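Local atomic coordinates of uncharacterized protein (Peptoclostridium difficile 630, PDB entry 4YCS), a protein that is of unknown function but is a putative lipoprotein fragment related in sequence to PnrA-like substrate-binding proteins of ABC transporters. Residues Ser11-Ile16 and Asn44-Asp49; Val72-Ala77 and Ile95-Asp100. All blocks are in the same frame, centred on the assembly; numbering follows the deposited sequence.

From the N terminus, strand 8-15 runs into helix 22-38 and returns as strand 41-48, which lies beside it; interaction 1 closes this first loop at the C-terminal ends of the two strands. The chain then passes through helix 54-62 to strand 68-72, on the other side of strand 8-15. Interaction 2 closes a second, separate loop, through helix 77-84 to strand 91-95, so the two contacts follow in series and neither nest nor cross. They still touch: Asp15 OD2 forms a salt bridge with Arg75 NE (2.7 Å), and the backbones of Ile13 and Val72 lie in adjacent strands. Together they tie four neighbouring strands of one parallel sheet.

Interaction 1. Residues Ser11-Ile16 and Asn44-Asp49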
ATOM      1  N   SER A  11       3.527  -5.920   0.979  1.00 25.77           N
ATOM      2  CA  SER A  11       2.832  -6.187  -0.268  1.00 26.91           C
ATOM      3  C   SER A  11       2.231  -4.881  -0.774  1.00 26.78           C
ATOM      4  O   SER A  11       1.748  -4.089   0.017  1.00 28.26           O
ATOM      5  CB  SER A  11       1.692  -7.181  -0.055  1.00 28.23           C
ATOM      6  OG  SER A  11       1.095  -7.455  -1.319  1.00 32.68           O
HETATM    7  N   MSE A  12       2.280  -4.676  -2.079  1.00 25.10           N
HETATM    8  CA  MSE A  12       1.755  -3.494  -2.720  1.00 27.75           C
HETATM    9  C   MSE A  12       0.721  -3.904  -3.745  1.00 28.95           C
HETATM   10  O   MSE A  12       0.985  -4.777  -4.562  1.00 30.97           O
HETATM   11  CB  MSE A  12       2.901  -2.708  -3.386  1.00 28.52           C
HETATM   12  CG  MSE A  12       2.444  -1.420  -4.028  1.00 32.25           C
HETATM   13 SE   MSE A  12       3.975  -0.319  -4.622  0.83 39.71          SE
HETATM   14  CE  MSE A  12       4.413   0.640  -2.970  1.00 37.70           C
ATOM     15  N   ILE A  13      -0.457  -3.304  -3.669  1.00 30.01           N
ATOM     16  CA  ILE A  13      -1.563  -3.560  -4.621  1.00 31.55           C
ATOM     17  C   ILE A  13      -1.774  -2.257  -5.453  1.00 32.67           C
ATOM     18  O   ILE A  13      -1.895  -1.169  -4.907  1.00 32.62           O
ATOM     19  CB  ILE A  13      -2.846  -4.096  -3.935  1.00 33.19           C
ATOM     20  CG1 ILE A  13      -3.959  -4.323  -4.957  1.00 36.08           C
ATOM     21  CG2 ILE A  13      -3.354  -3.165  -2.860  1.00 33.63           C
ATOM     22  CD1 ILE A  13      -5.082  -5.190  -4.443  1.00 38.14           C
ATOM     23  N   LEU A  14      -1.762  -2.398  -6.767  1.00 34.35           N
ATOM     24  CA  LEU A  14      -1.885  -1.263  -7.700  1.00 37.01           C
ATOM     25  C   LEU A  14      -3.073  -1.358  -8.665  1.00 38.57           C
ATOM     26  O   LEU A  14      -3.454  -2.423  -9.106  1.00 38.58           O
ATOM     27  CB  LEU A  14      -0.616  -1.142  -8.526  1.00 39.04           C
ATOM     28  CG  LEU A  14       0.646  -1.082  -7.672  1.00 41.27           C
ATOM     29  CD1 LEU A  14       1.350  -2.422  -7.733  1.00 43.54           C
ATOM     30  CD2 LEU A  14       1.570   0.032  -8.113  1.00 41.51           C
ATOM     31  N   ASP A  15      -3.658  -0.198  -8.939  1.00 42.70           N
ATOM     32  CA  ASP A  15      -4.765  -0.039  -9.884  1.00 42.27           C
ATOM     33  C   ASP A  15      -4.117   0.246 -11.234  1.00 44.04           C
ATOM     34  O   ASP A  15      -3.461   1.274 -11.402  1.00 43.52           O
ATOM     35  CB  ASP A  15      -5.598   1.143  -9.415  1.00 44.80           C
ATOM     36  CG  ASP A  15      -6.780   1.477 -10.346  1.00 46.94           C
ATOM     37  OD1 ASP A  15      -7.026   0.731 -11.329  1.00 47.61           O
ATOM     38  OD2 ASP A  15      -7.473   2.487 -10.030  1.00 50.69           O
ATOM     39  N   ILE A  16      -4.256  -0.684 -12.176  1.00 47.99           N
ATOM     40  CA  ILE A  16      -3.637  -0.540 -13.509  1.00 51.49           C
ATOM     41  C   ILE A  16      -4.630  -0.329 -14.671  1.00 55.62           C
ATOM     42  O   ILE A  16      -4.271  -0.542 -15.819  1.00 57.33           O
ATOM     43  CB  ILE A  16      -2.697  -1.714 -13.851  1.00 49.99           C
ATOM     44  CG1 ILE A  16      -3.438  -3.068 -13.891  1.00 49.50           C
ATOM     45  CG2 ILE A  16      -1.524  -1.684 -12.889  1.00 50.58           C
ATOM     46  CD1 ILE A  16      -2.627  -4.189 -14.524  1.00 51.70           C
ATOM     47  N   ASN A  44       6.157  -8.094  -2.457  1.00 26.12           N
ATOM     48  CA  ASN A  44       5.201  -8.717  -3.319  1.00 29.75           C
ATOM     49  C   ASN A  44       4.352  -7.601  -3.946  1.00 31.84           C
ATOM     50  O   ASN A  44       4.155  -6.538  -3.317  1.00 31.01           O
ATOM     51  CB  ASN A  44       4.376  -9.678  -2.438  1.00 31.01           C
ATOM     52  CG  ASN A  44       3.174 -10.271  -3.133  1.00 35.22           C
ATOM     53  OD1 ASN A  44       2.022  -9.807  -2.951  1.00 34.55           O
ATOM     54  ND2 ASN A  44       3.407 -11.331  -3.889  1.00 33.88           N
ATOM     55  N   LYS A  45       3.888  -7.793  -5.160  1.00 33.56           N
ATOM     56  CA  LYS A  45       2.924  -6.876  -5.747  1.00 37.18           C
ATOM     57  C   LYS A  45       1.749  -7.582  -6.368  1.00 37.44           C
ATOM     58  O   LYS A  45       1.872  -8.700  -6.846  1.00 38.13           O
ATOM     59  CB  LYS A  45       3.590  -5.978  -6.773  1.00 44.18           C
ATOM     60  CG  LYS A  45       3.766  -6.605  -8.151  1.00 49.70           C
ATOM     61  CD  LYS A  45       3.957  -5.502  -9.189  1.00 55.62           C
ATOM     62  CE  LYS A  45       4.669  -6.012 -10.423  1.00 58.02           C
ATOM     63  NZ  LYS A  45       5.099  -4.857 -11.242  1.00 63.69           N
ATOM     64  N   VAL A  46       0.602  -6.925  -6.319  1.00 35.44           N
ATOM     65  CA  VAL A  46      -0.622  -7.364  -6.963  1.00 39.12           C
ATOM     66  C   VAL A  46      -1.098  -6.212  -7.850  1.00 40.50           C
ATOM     67  O   VAL A  46      -1.065  -5.068  -7.416  1.00 37.75           O
ATOM     68  CB  VAL A  46      -1.694  -7.738  -5.907  1.00 38.94           C
ATOM     69  CG1 VAL A  46      -3.030  -8.143  -6.541  1.00 41.32           C
ATOM     70  CG2 VAL A  46      -1.157  -8.873  -5.066  1.00 40.23           C
ATOM     71  N   GLU A  47      -1.454  -6.519  -9.096  1.00 42.93           N
ATOM     72  CA  GLU A  47      -1.969  -5.522 -10.055  1.00 49.52           C
ATOM     73  C   GLU A  47      -3.368  -5.906 -10.545  1.00 51.55           C
ATOM     74  O   GLU A  47      -3.636  -7.063 -10.836  1.00 49.64           O
ATOM     75  CB  GLU A  47      -1.039  -5.427 -11.237  1.00 52.23           C
ATOM     76  CG  GLU A  47       0.277  -4.767 -10.907  1.00 56.71           C
ATOM     77  CD  GLU A  47       1.284  -4.940 -12.016  1.00 68.18           C
ATOM     78  OE1 GLU A  47       1.819  -6.056 -12.151  1.00 76.44           O
ATOM     79  OE2 GLU A  47       1.543  -3.969 -12.748  1.00 72.98           O
ATOM     80  N   SER A  48      -4.268  -4.941 -10.629  1.00 57.74           N
ATOM     81  CA  SER A  48      -5.636  -5.228 -11.102  1.00 61.99           C
ATOM     82  C   SER A  48      -6.277  -4.021 -11.799  1.00 61.39           C
ATOM     83  O   SER A  48      -6.190  -2.906 -11.301  1.00 54.64           O
ATOM     84  CB  SER A  48      -6.506  -5.676  -9.919  1.00 63.76           C
ATOM     85  OG  SER A  48      -7.866  -5.834 -10.304  1.00 64.89           O
ATOM     86  N   ASP A  49      -6.926  -4.259 -12.942  1.00 65.38           N
ATOM     87  CA  ASP A  49      -7.753  -3.229 -13.589  1.00 70.43           C
ATOM     88  C   ASP A  49      -9.240  -3.321 -13.193  1.00 71.76           C
ATOM     89  O   ASP A  49     -10.014  -2.416 -13.512  1.00 73.92           O
ATOM     90  CB  ASP A  49      -7.574  -3.233 -15.132  1.00 74.57           C
ATOM     91  CG  ASP A  49      -7.773  -4.615 -15.762  1.00 77.93           C
ATOM     92  OD1 ASP A  49      -8.416  -5.487 -15.144  1.00 79.40           O
ATOM     93  OD2 ASP A  49      -7.276  -4.825 -16.889  1.00 83.92           O
TER
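Ile16, just past the end of its strand, lies across Glu47 at about a right angle: its CD1 meets Glu47 CB at 3.9 Å, while CG2 approaches the carboxylate oxygen OE2. With chi1 at 61°, CG1 sits between the backbone N and carbonyl carbon of Ile16, which places it against the carbonyl group of Ser48. Ile16 N donates to Ser48 O from well above the carbonyl plane (3.1 Å), the last of five backbone hydrogen bonds between the segments. The others join Met12 N to Asn44 O, Val46 N to Met12 O, Leu14 N to Val46 O and Ser48 N to Leu14 O.

Val46 stands beside Ile13, both pointing the same way, with Ile13 CD1 and Val46 CG1 4.2 Å apart. On the other face, Leu14 lies alongside Glu47, CD1 touching CG at 4.1 Å. At the start of the contact, Ser11 OG donates to Asn44 OD1 in the amide's carbonyl plane, on a lone pair (3.0 Å). Asp15 is held by its salt bridge to Arg75, and Ser48 OG bonds to Asp50 N. Helix 22-38 packs on Met12 and Leu14, helix 54-62 on Ser11 and Ile13. This pairing of strands joined through helix 22-38 is the beta-alpha-beta unit of a parallel alpha/beta sheet of order 2-1-3-4-5, consistent with a lobe of a type I periplasmic binding protein.

Interaction 2. Residues Val72-Ala77 and Ile95-Asp100; sequences VGARFA and IDYEYD
Val72 and Ile95 form a parallel bridge, their CA atoms 4.8 Å apart, at the ends of adjacent strands; beyond it Gly73 N donates to Ile95 O (3.0 Å), in the carbonyl plane but with a bent N-H...O angle of 136°. Beyond Gly73 the strand pairing stops. Residues 74-76 make a 3-10 turn leading into helix 77-84, with Phe76 N bonded to Gly73 O and Ala77 N to Ala74 O, whereas 95-100 continues without regular structure. A water bridges the two segments, accepting from Ala74 N and donating to Asp96 OD2, each at 2.7 Å. Asp96 OD1 bonds to a glycerol that probably came from the crystallisation liquor.

Val72 and Ile95 lie side by side, CG2 of the former against CD1 of the latter (3.8 Å), on the sheet face that helix 22-38 covers at Val72. These strand ends and the loops after them form the C-terminal edge of a parallel alpha/beta sheet, the edge where parallel alpha/beta folds commonly place their binding sites.

Further along, Ala77 CB sits almost centrally over one face of the Tyr97 ring, 3.6 Å from its centroid and 7° off the normal, a CH-pi contact. The ring reaches this methyl because chi1 of -174° sets CG opposite the backbone N of Tyr97. Ala74 CB approaches the same ring obliquely near CD2. Tyr97 in turn directs CE1 at the face of the Tyr99 ring, over its centre. The phenol of Tyr99 gives a short hydrogen bond, OH to Ala77 O at 2.6 Å, on a lone pair in the carbonyl plane; the acceptor lies at the edge of the ring, near its plane. Gln102 OE1 accepts the backbone N-H of Tyr99, and Ser108 OG bonds to the carbonyl of Tyr97.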
ATOM      1  N   VAL A  72      -2.162   1.581  -3.853  1.00 35.37           N
ATOM      2  CA  VAL A  72      -1.776   2.732  -4.651  1.00 35.82           C
ATOM      3  C   VAL A  72      -2.946   3.268  -5.494  1.00 39.15           C
ATOM      4  O   VAL A  72      -3.301   2.718  -6.544  1.00 43.82           O
ATOM      5  CB  VAL A  72      -0.624   2.364  -5.566  1.00 35.39           C
ATOM      6  CG1 VAL A  72      -0.117   3.596  -6.310  1.00 35.79           C
ATOM      7  CG2 VAL A  72       0.494   1.727  -4.745  1.00 34.92           C
ATOM      8  N   GLY A  73      -3.535   4.366  -5.028  1.00 45.31           N
ATOM      9  CA  GLY A  73      -4.593   5.050  -5.802  1.00 44.34           C
ATOM     10  C   GLY A  73      -5.865   5.254  -5.008  1.00 45.57           C
ATOM     11  O   GLY A  73      -6.188   4.461  -4.147  1.00 41.73           O
ATOM     12  N   ALA A  74      -6.584   6.334  -5.328  1.00 46.15           N
ATOM     13  CA  ALA A  74      -7.823   6.706  -4.657  1.00 46.04           C
ATOM     14  C   ALA A  74      -8.934   5.684  -4.888  1.00 43.32           C
ATOM     15  O   ALA A  74      -9.851   5.592  -4.079  1.00 43.69           O
ATOM     16  CB  ALA A  74      -8.286   8.084  -5.130  1.00 49.60           C
ATOM     17  N   ARG A  75      -8.862   4.898  -5.954  1.00 41.90           N
ATOM     18  CA  ARG A  75      -9.889   3.866  -6.162  1.00 44.57           C
ATOM     19  C   ARG A  75      -9.876   2.767  -5.090  1.00 43.48           C
ATOM     20  O   ARG A  75     -10.864   2.035  -4.957  1.00 43.09           O
ATOM     21  CB  ARG A  75      -9.795   3.242  -7.541  1.00 47.16           C
ATOM     22  CG  ARG A  75     -10.238   4.179  -8.662  1.00 52.24           C
ATOM     23  CD  ARG A  75     -10.959   3.419  -9.762  1.00 54.86           C
ATOM     24  NE  ARG A  75     -10.131   2.380 -10.381  1.00 54.93           N
ATOM     25  CZ  ARG A  75     -10.603   1.421 -11.175  1.00 58.38           C
ATOM     26  NH1 ARG A  75     -11.897   1.380 -11.458  1.00 58.67           N
ATOM     27  NH2 ARG A  75      -9.791   0.498 -11.695  1.00 56.26           N
ATOM     28  N   PHE A  76      -8.796   2.655  -4.307  1.00 40.55           N
ATOM     29  CA  PHE A  76      -8.773   1.683  -3.185  1.00 41.29           C
ATOM     30  C   PHE A  76      -9.436   2.171  -1.893  1.00 43.06           C
ATOM     31  O   PHE A  76      -9.649   1.355  -0.969  1.00 39.71           O
ATOM     32  CB  PHE A  76      -7.350   1.210  -2.885  1.00 37.73           C
ATOM     33  CG  PHE A  76      -6.781   0.364  -3.946  1.00 37.02           C
ATOM     34  CD1 PHE A  76      -7.242  -0.921  -4.111  1.00 36.45           C
ATOM     35  CD2 PHE A  76      -5.807   0.860  -4.803  1.00 36.95           C
ATOM     36  CE1 PHE A  76      -6.715  -1.713  -5.109  1.00 39.01           C
ATOM     37  CE2 PHE A  76      -5.264   0.063  -5.774  1.00 40.36           C
ATOM     38  CZ  PHE A  76      -5.718  -1.224  -5.921  1.00 38.98           C
ATOM     39  N   ALA A  77      -9.771   3.465  -1.838  1.00 43.07           N
ATOM     40  CA  ALA A  77     -10.281   4.106  -0.617  1.00 45.97           C
ATOM     41  C   ALA A  77     -11.352   3.277   0.068  1.00 46.74           C
ATOM     42  O   ALA A  77     -11.181   2.846   1.221  1.00 44.77           O
ATOM     43  CB  ALA A  77     -10.793   5.514  -0.927  1.00 48.51           C
ATOM     44  N   ILE A  95      -1.816   5.386  -0.954  1.00 34.99           N
ATOM     45  CA  ILE A  95      -1.174   6.469  -1.681  1.00 37.94           C
ATOM     46  C   ILE A  95      -2.205   7.279  -2.506  1.00 40.79           C
ATOM     47  O   ILE A  95      -2.965   6.723  -3.294  1.00 37.35           O
ATOM     48  CB  ILE A  95      -0.077   5.955  -2.565  1.00 40.45           C
ATOM     49  CG1 ILE A  95       1.014   5.306  -1.701  1.00 42.71           C
ATOM     50  CG2 ILE A  95       0.525   7.093  -3.404  1.00 44.56           C
ATOM     51  CD1 ILE A  95       1.922   4.422  -2.503  1.00 47.18           C
ATOM     52  N   ASP A  96      -2.203   8.601  -2.283  1.00 46.67           N
ATOM     53  CA  ASP A  96      -3.019   9.584  -3.030  1.00 45.19           C
ATOM     54  C   ASP A  96      -4.457   9.646  -2.537  1.00 48.07           C
ATOM     55  O   ASP A  96      -5.387   9.817  -3.314  1.00 51.35           O
ATOM     56  CB  ASP A  96      -2.957   9.298  -4.544  1.00 50.24           C
ATOM     57  CG  ASP A  96      -3.438  10.505  -5.416  1.00 57.13           C
ATOM     58  OD1 ASP A  96      -3.217  11.684  -5.019  1.00 56.81           O
ATOM     59  OD2 ASP A  96      -4.016  10.235  -6.498  1.00 51.72           O
ATOM     60  N   TYR A  97      -4.641   9.509  -1.229  1.00 49.18           N
ATOM     61  CA  TYR A  97      -5.976   9.619  -0.620  1.00 51.31           C
ATOM     62  C   TYR A  97      -5.890   9.879   0.889  1.00 54.42           C
ATOM     63  O   TYR A  97      -5.116   9.234   1.622  1.00 52.96           O
ATOM     64  CB  TYR A  97      -6.837   8.376  -0.906  1.00 50.26           C
ATOM     65  CG  TYR A  97      -8.246   8.549  -0.419  1.00 53.33           C
ATOM     66  CD1 TYR A  97      -8.614   8.174   0.866  1.00 54.16           C
ATOM     67  CD2 TYR A  97      -9.207   9.133  -1.235  1.00 55.53           C
ATOM     68  CE1 TYR A  97      -9.906   8.360   1.316  1.00 59.38           C
ATOM     69  CE2 TYR A  97     -10.504   9.317  -0.794  1.00 56.20           C
ATOM     70  CZ  TYR A  97     -10.837   8.940   0.476  1.00 59.47           C
ATOM     71  OH  TYR A  97     -12.106   9.121   0.894  1.00 67.70           O
ATOM     72  N   GLU A  98      -6.712  10.805   1.353  1.00 55.10           N
ATOM     73  CA  GLU A  98      -6.814  11.118   2.765  1.00 61.59           C
ATOM     74  C   GLU A  98      -8.257  10.938   3.179  1.00 61.58           C
ATOM     75  O   GLU A  98      -9.144  11.477   2.543  1.00 64.89           O
ATOM     76  CB  GLU A  98      -6.333  12.545   3.042  1.00 69.52           C
ATOM     77  CG  GLU A  98      -4.831  12.624   3.308  1.00 77.60           C
ATOM     78  CD  GLU A  98      -4.306  14.049   3.434  1.00 85.62           C
ATOM     79  OE1 GLU A  98      -4.790  14.815   4.298  1.00 88.72           O
ATOM     80  OE2 GLU A  98      -3.389  14.403   2.668  1.00 84.54           O
ATOM     81  N   TYR A  99      -8.489  10.163   4.236  1.00 63.74           N
ATOM     82  CA  TYR A  99      -9.841   9.951   4.780  1.00 64.23           C
ATOM     83  C   TYR A  99     -10.240  11.121   5.676  1.00 67.92           C
ATOM     84  O   TYR A  99      -9.388  11.705   6.355  1.00 67.73           O
ATOM     85  CB  TYR A  99      -9.881   8.681   5.622  1.00 62.40           C
ATOM     86  CG  TYR A  99      -9.695   7.415   4.838  1.00 57.90           C
ATOM     87  CD1 TYR A  99      -8.430   6.901   4.594  1.00 54.36           C
ATOM     88  CD2 TYR A  99     -10.784   6.733   4.350  1.00 54.39           C
ATOM     89  CE1 TYR A  99      -8.265   5.744   3.858  1.00 53.03           C
ATOM     90  CE2 TYR A  99     -10.629   5.579   3.620  1.00 54.45           C
ATOM     91  CZ  TYR A  99      -9.365   5.078   3.385  1.00 51.46           C
ATOM     92  OH  TYR A  99      -9.246   3.930   2.661  1.00 46.11           O
ATOM     93  N   ASP A 100     -11.527  11.460   5.703  1.00 72.54           N
ATOM     94  CA  ASP A 100     -11.988  12.548   6.588  1.00 77.79           C
ATOM     95  C   ASP A 100     -11.839  12.115   8.026  1.00 78.05           C
ATOM     96  O   ASP A 100     -11.337  12.866   8.862  1.00 76.80           O
ATOM     97  CB  ASP A 100     -13.441  12.916   6.317  1.00 82.98           C
ATOM     98  CG  ASP A 100     -13.621  13.575   4.977  1.00 87.70           C
ATOM     99  OD1 ASP A 100     -12.909  14.560   4.691  1.00 90.80           O
ATOM    100  OD2 ASP A 100     -14.470  13.105   4.206  1.00 91.50           O
TER
HETATM  101  O   HOH W   1      -5.437   8.041  -7.065  1.00 49.46           O